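Delta-1-pyrroline-5-carboxylate dehydrogenase, mitochondrial (Mus musculus, PDB 4E3X) oxidises the gamma-semialdehyde of L-glutamate, formed from proline or ornithine by way of pyrroline-5-carboxylate, to glutamate with NAD+ in mitochondria. Local coordinates at residues 116-128 and 219-231. Residues are numbered along the deposited sequence; the frame is centred on the assembly and turned at random.
Sequences WDLKPMADRAQVF and LAGAPALMGNVVL
W116 and R124 each donate one side-chain N-H to a backbone carbonyl at the C-terminal end of helix 213-225. With CG anti to the backbone N (chi1 176°), W116 carries its indole N-H across the contact: NE1 lies 2.8 Å from A224 O, close to the ring edge, and this oxygen also accepts from G227 N. R124 NE reaches L225 O at 2.8 Å from above the carbonyl plane, with a bent N-H...O angle of 143°. The opposite end of the guanidinium is fixed within its own segment: NH1 bonds W116 O and D117 O, both in the guanidinium plane, while NH2 makes a weak bond to M121 SD. Held flat in this way, the group lies against G227, whose CA sits over the centre of one face, 3.6 Å from R124 CZ; R124 CD in turn packs over a face of the W116 ring.

The apolar part is equally buried. The axes of 121-128 and 219-225 run nearly antiparallel (158°), 10.1 Å apart at closest approach; F128 CE1 touches L225 CB at 3.9 Å, and A125 CB meets L225 CD1 at 4.0 Å. By contrast, L118, P120, A122 and D123 form an exposed side that stays clear of 219-231. D117 OD2 forms a salt bridge with R498 of the second subunit, while OD1 accepts from G199 N. With positive phi, G227 is the C' residue of a Schellman motif (N228 N to P223 O, G227 N to A224 O), which ends the helix before strand 230-233 of the parallel, Rossmann-type NAD-binding sheet of aldehyde dehydrogenases.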
loop_
_atom_site.group_PDB
_atom_site.type_symbol
_atom_site.label_atom_id
_atom_site.label_comp_id
_atom_site.label_asym_id
_atom_site.label_seq_id
_atom_site.Cartn_x
_atom_site.Cartn_y
_atom_site.Cartn_z
ATOM N N TRP B 116 -3.192 -23.207 -0.057
ATOM C CA TRP B 116 -2.472 -22.499 0.998
ATOM C C TRP B 116 -3.242 -21.249 1.441
ATOM O O TRP B 116 -3.370 -20.973 2.638
ATOM C CB TRP B 116 -1.070 -22.148 0.488
ATOM C CG TRP B 116 -0.223 -21.332 1.416
ATOM C CD1 TRP B 116 0.193 -20.042 1.215
ATOM C CD2 TRP B 116 0.338 -21.744 2.671
ATOM N NE1 TRP B 116 0.975 -19.627 2.270
ATOM C CE2 TRP B 116 1.075 -20.649 3.177
ATOM C CE3 TRP B 116 0.288 -22.929 3.419
ATOM C CZ2 TRP B 116 1.760 -20.703 4.390
ATOM C CZ3 TRP B 116 0.967 -22.979 4.629
ATOM C CH2 TRP B 116 1.694 -21.870 5.101
ATOM N N ASP B 117 -3.763 -20.507 0.470
ATOM C CA ASP B 117 -4.572 -19.317 0.730
ATOM C C ASP B 117 -5.830 -19.673 1.536
ATOM O O ASP B 117 -6.245 -18.913 2.415
ATOM C CB ASP B 117 -4.927 -18.671 -0.615
ATOM C CG ASP B 117 -5.788 -17.430 -0.487
ATOM O OD1 ASP B 117 -5.621 -16.654 0.474
ATOM O OD2 ASP B 117 -6.641 -17.232 -1.381
ATOM N N LEU B 118 -6.406 -20.846 1.271
ATOM C CA LEU B 118 -7.621 -21.269 1.976
ATOM C C LEU B 118 -7.357 -21.806 3.386
ATOM O O LEU B 118 -8.291 -21.957 4.180
ATOM C CB LEU B 118 -8.387 -22.316 1.164
ATOM C CG LEU B 118 -9.163 -21.767 -0.035
ATOM C CD1 LEU B 118 -9.595 -22.896 -0.966
ATOM C CD2 LEU B 118 -10.379 -20.973 0.421
ATOM N N LYS B 119 -6.101 -22.110 3.698
ATOM C CA LYS B 119 -5.756 -22.553 5.047
ATOM C C LYS B 119 -6.083 -21.460 6.052
ATOM O O LYS B 119 -5.868 -20.284 5.779
ATOM C CB LYS B 119 -4.264 -22.835 5.150
ATOM C CG LYS B 119 -3.818 -24.207 4.737
ATOM C CD LYS B 119 -2.405 -24.442 5.256
ATOM C CE LYS B 119 -1.880 -25.785 4.822
ATOM N NZ LYS B 119 -2.773 -26.869 5.304
ATOM N N PRO B 120 -6.578 -21.837 7.236
ATOM C CA PRO B 120 -6.792 -20.822 8.272
ATOM C C PRO B 120 -5.503 -20.071 8.611
ATOM O O PRO B 120 -4.422 -20.663 8.651
ATOM C CB PRO B 120 -7.260 -21.646 9.471
ATOM C CG PRO B 120 -7.908 -22.848 8.858
ATOM C CD PRO B 120 -7.081 -23.161 7.641
ATOM N N MET B 121 -5.626 -18.764 8.823
ATOM C CA MET B 121 -4.483 -17.921 9.159
ATOM C C MET B 121 -3.691 -18.506 10.327
ATOM O O MET B 121 -2.467 -18.480 10.326
ATOM C CB MET B 121 -4.951 -16.502 9.503
ATOM C CG MET B 121 -3.821 -15.481 9.689
ATOM S SD MET B 121 -3.152 -14.785 8.156
ATOM C CE MET B 121 -4.449 -13.639 7.691
ATOM N N ALA B 122 -4.394 -19.058 11.310
ATOM C CA ALA B 122 -3.750 -19.628 12.487
ATOM C C ALA B 122 -2.844 -20.811 12.149
ATOM O O ALA B 122 -1.808 -21.001 12.780
ATOM C CB ALA B 122 -4.793 -20.038 13.508
ATOM N N ASP B 123 -3.241 -21.606 11.157
ATOM C CA ASP B 123 -2.435 -22.741 10.728
ATOM C C ASP B 123 -1.183 -22.290 9.981
ATOM O O ASP B 123 -0.112 -22.882 10.124
ATOM C CB ASP B 123 -3.258 -23.697 9.861
ATOM C CG ASP B 123 -4.408 -24.334 10.621
ATOM O OD1 ASP B 123 -4.466 -24.177 11.858
ATOM O OD2 ASP B 123 -5.248 -24.998 9.987
ATOM N N ARG B 124 -1.311 -21.245 9.174
ATOM C CA ARG B 124 -0.125 -20.689 8.536
ATOM C C ARG B 124 0.807 -20.080 9.586
ATOM O O ARG B 124 2.026 -20.271 9.537
ATOM C CB ARG B 124 -0.503 -19.663 7.464
ATOM C CG ARG B 124 -1.356 -20.249 6.342
ATOM C CD ARG B 124 -1.419 -19.319 5.144
ATOM N NE ARG B 124 -2.078 -18.051 5.443
ATOM C CZ ARG B 124 -3.242 -17.665 4.930
ATOM N NH1 ARG B 124 -3.912 -18.458 4.104
ATOM N NH2 ARG B 124 -3.744 -16.484 5.254
ATOM N N ALA B 125 0.229 -19.370 10.551
ATOM C CA ALA B 125 1.022 -18.738 11.603
ATOM C C ALA B 125 1.809 -19.767 12.414
ATOM O O ALA B 125 2.931 -19.504 12.848
ATOM C CB ALA B 125 0.136 -17.892 12.512
ATOM N N GLN B 126 1.229 -20.950 12.595
ATOM C CA GLN B 126 1.872 -22.003 13.369
ATOM C C GLN B 126 3.223 -22.422 12.787
ATOM O O GLN B 126 4.151 -22.733 13.536
ATOM C CB GLN B 126 0.940 -23.208 13.491
ATOM N N VAL B 127 3.333 -22.437 11.459
ATOM C CA VAL B 127 4.603 -22.745 10.816
ATOM C C VAL B 127 5.676 -21.771 11.294
ATOM O O VAL B 127 6.773 -22.169 11.682
ATOM C CB VAL B 127 4.480 -22.650 9.283
ATOM C CG1 VAL B 127 5.852 -22.772 8.617
ATOM C CG2 VAL B 127 3.524 -23.716 8.772
ATOM N N PHE B 128 5.340 -20.488 11.295
ATOM C CA PHE B 128 6.309 -19.458 11.650
ATOM C C PHE B 128 6.621 -19.437 13.141
ATOM O O PHE B 128 7.766 -19.205 13.524
ATOM C CB PHE B 128 5.860 -18.109 11.094
ATOM C CG PHE B 128 5.867 -18.091 9.612
ATOM C CD1 PHE B 128 4.727 -18.416 8.894
ATOM C CD2 PHE B 128 7.040 -17.832 8.927
ATOM C CE1 PHE B 128 4.753 -18.451 7.514
ATOM C CE2 PHE B 128 7.074 -17.868 7.561
ATOM C CZ PHE B 128 5.929 -18.175 6.849
ATOM N N LEU B 219 11.273 -11.112 4.108
ATOM C CA LEU B 219 10.829 -10.789 2.753
ATOM C C LEU B 219 10.077 -11.941 2.094
ATOM O O LEU B 219 9.106 -11.718 1.377
ATOM C CB LEU B 219 12.008 -10.382 1.875
ATOM C CG LEU B 219 12.663 -9.034 2.163
ATOM C CD1 LEU B 219 13.842 -8.878 1.233
ATOM C CD2 LEU B 219 11.684 -7.878 1.980
ATOM N N ALA B 220 10.537 -13.167 2.329
ATOM C CA ALA B 220 9.851 -14.345 1.812
ATOM C C ALA B 220 8.747 -14.814 2.761
ATOM O O ALA B 220 7.681 -15.253 2.332
ATOM C CB ALA B 220 10.856 -15.465 1.559
ATOM N N GLY B 221 9.002 -14.721 4.061
ATOM C CA GLY B 221 8.112 -15.272 5.073
ATOM C C GLY B 221 6.827 -14.498 5.297
ATOM O O GLY B 221 5.763 -15.091 5.453
ATOM N N ALA B 222 6.911 -13.174 5.333
ATOM C CA ALA B 222 5.710 -12.382 5.579
ATOM C C ALA B 222 4.639 -12.553 4.484
ATOM O O ALA B 222 3.474 -12.803 4.808
ATOM C CB ALA B 222 6.055 -10.921 5.819
ATOM N N PRO B 223 5.024 -12.495 3.190
ATOM C CA PRO B 223 3.989 -12.768 2.181
ATOM C C PRO B 223 3.443 -14.197 2.290
ATOM O O PRO B 223 2.233 -14.393 2.148
ATOM C CB PRO B 223 4.717 -12.524 0.851
ATOM C CG PRO B 223 5.830 -11.555 1.216
ATOM C CD PRO B 223 6.274 -12.008 2.575
ATOM N N ALA B 224 4.302 -15.185 2.558
ATOM C CA ALA B 224 3.818 -16.553 2.697
ATOM C C ALA B 224 2.817 -16.681 3.851
ATOM O O ALA B 224 1.796 -17.369 3.730
ATOM C CB ALA B 224 4.979 -17.517 2.875
ATOM N N LEU B 225 3.107 -16.028 4.969
ATOM C CA LEU B 225 2.194 -16.010 6.109
ATOM C C LEU B 225 0.792 -15.561 5.712
ATOM O O LEU B 225 -0.208 -16.093 6.209
ATOM C CB LEU B 225 2.739 -15.087 7.197
ATOM C CG LEU B 225 1.828 -14.763 8.378
ATOM C CD1 LEU B 225 1.605 -15.990 9.265
ATOM C CD2 LEU B 225 2.445 -13.603 9.161
ATOM N N MET B 226 0.721 -14.602 4.791
ATOM C CA MET B 226 -0.547 -14.022 4.371
ATOM C C MET B 226 -1.215 -14.783 3.228
ATOM O O MET B 226 -2.158 -14.292 2.621
ATOM C CB MET B 226 -0.347 -12.550 4.004
ATOM C CG MET B 226 0.242 -11.724 5.140
ATOM S SD MET B 226 -0.662 -11.830 6.692
ATOM C CE MET B 226 -2.144 -10.915 6.289
ATOM N N GLY B 227 -0.754 -15.999 2.967
ATOM C CA GLY B 227 -1.417 -16.843 1.983
ATOM C C GLY B 227 -0.870 -16.742 0.578
ATOM O O GLY B 227 -1.480 -17.235 -0.366
ATOM N N ASN B 228 0.277 -16.087 0.439
ATOM C CA ASN B 228 0.940 -16.013 -0.853
ATOM C C ASN B 228 1.906 -17.156 -1.097
ATOM O O ASN B 228 2.337 -17.840 -0.164
ATOM C CB ASN B 228 1.690 -14.695 -0.976
ATOM C CG ASN B 228 0.763 -13.524 -0.885
ATOM O OD1 ASN B 228 0.025 -13.259 -1.827
ATOM N ND2 ASN B 228 0.753 -12.841 0.264
ATOM N N VAL B 229 2.243 -17.343 -2.366
ATOM C CA VAL B 229 3.338 -18.212 -2.752
ATOM C C VAL B 229 4.459 -17.339 -3.313
ATOM O O VAL B 229 4.211 -16.273 -3.871
ATOM C CB VAL B 229 2.902 -19.308 -3.747
ATOM C CG1 VAL B 229 1.885 -20.229 -3.090
ATOM C CG2 VAL B 229 2.342 -18.705 -5.029
ATOM N N VAL B 230 5.693 -17.795 -3.150
ATOM C CA VAL B 230 6.850 -16.919 -3.274
ATOM C C VAL B 230 8.000 -17.596 -4.004
ATOM O O VAL B 230 8.310 -18.764 -3.738
ATOM C CB VAL B 230 7.365 -16.526 -1.865
ATOM C CG1 VAL B 230 8.618 -15.659 -1.944
ATOM C CG2 VAL B 230 6.273 -15.838 -1.024
ATOM N N LEU B 231 8.618 -16.866 -4.929
ATOM C CA LEU B 231 9.951 -17.201 -5.402
ATOM C C LEU B 231 10.950 -16.343 -4.652
ATOM O O LEU B 231 10.936 -15.117 -4.764
ATOM C CB LEU B 231 10.096 -16.964 -6.907
ATOM C CG LEU B 231 9.781 -18.148 -7.827
ATOM C CD1 LEU B 231 8.323 -18.573 -7.717
ATOM C CD2 LEU B 231 10.150 -17.820 -9.281
#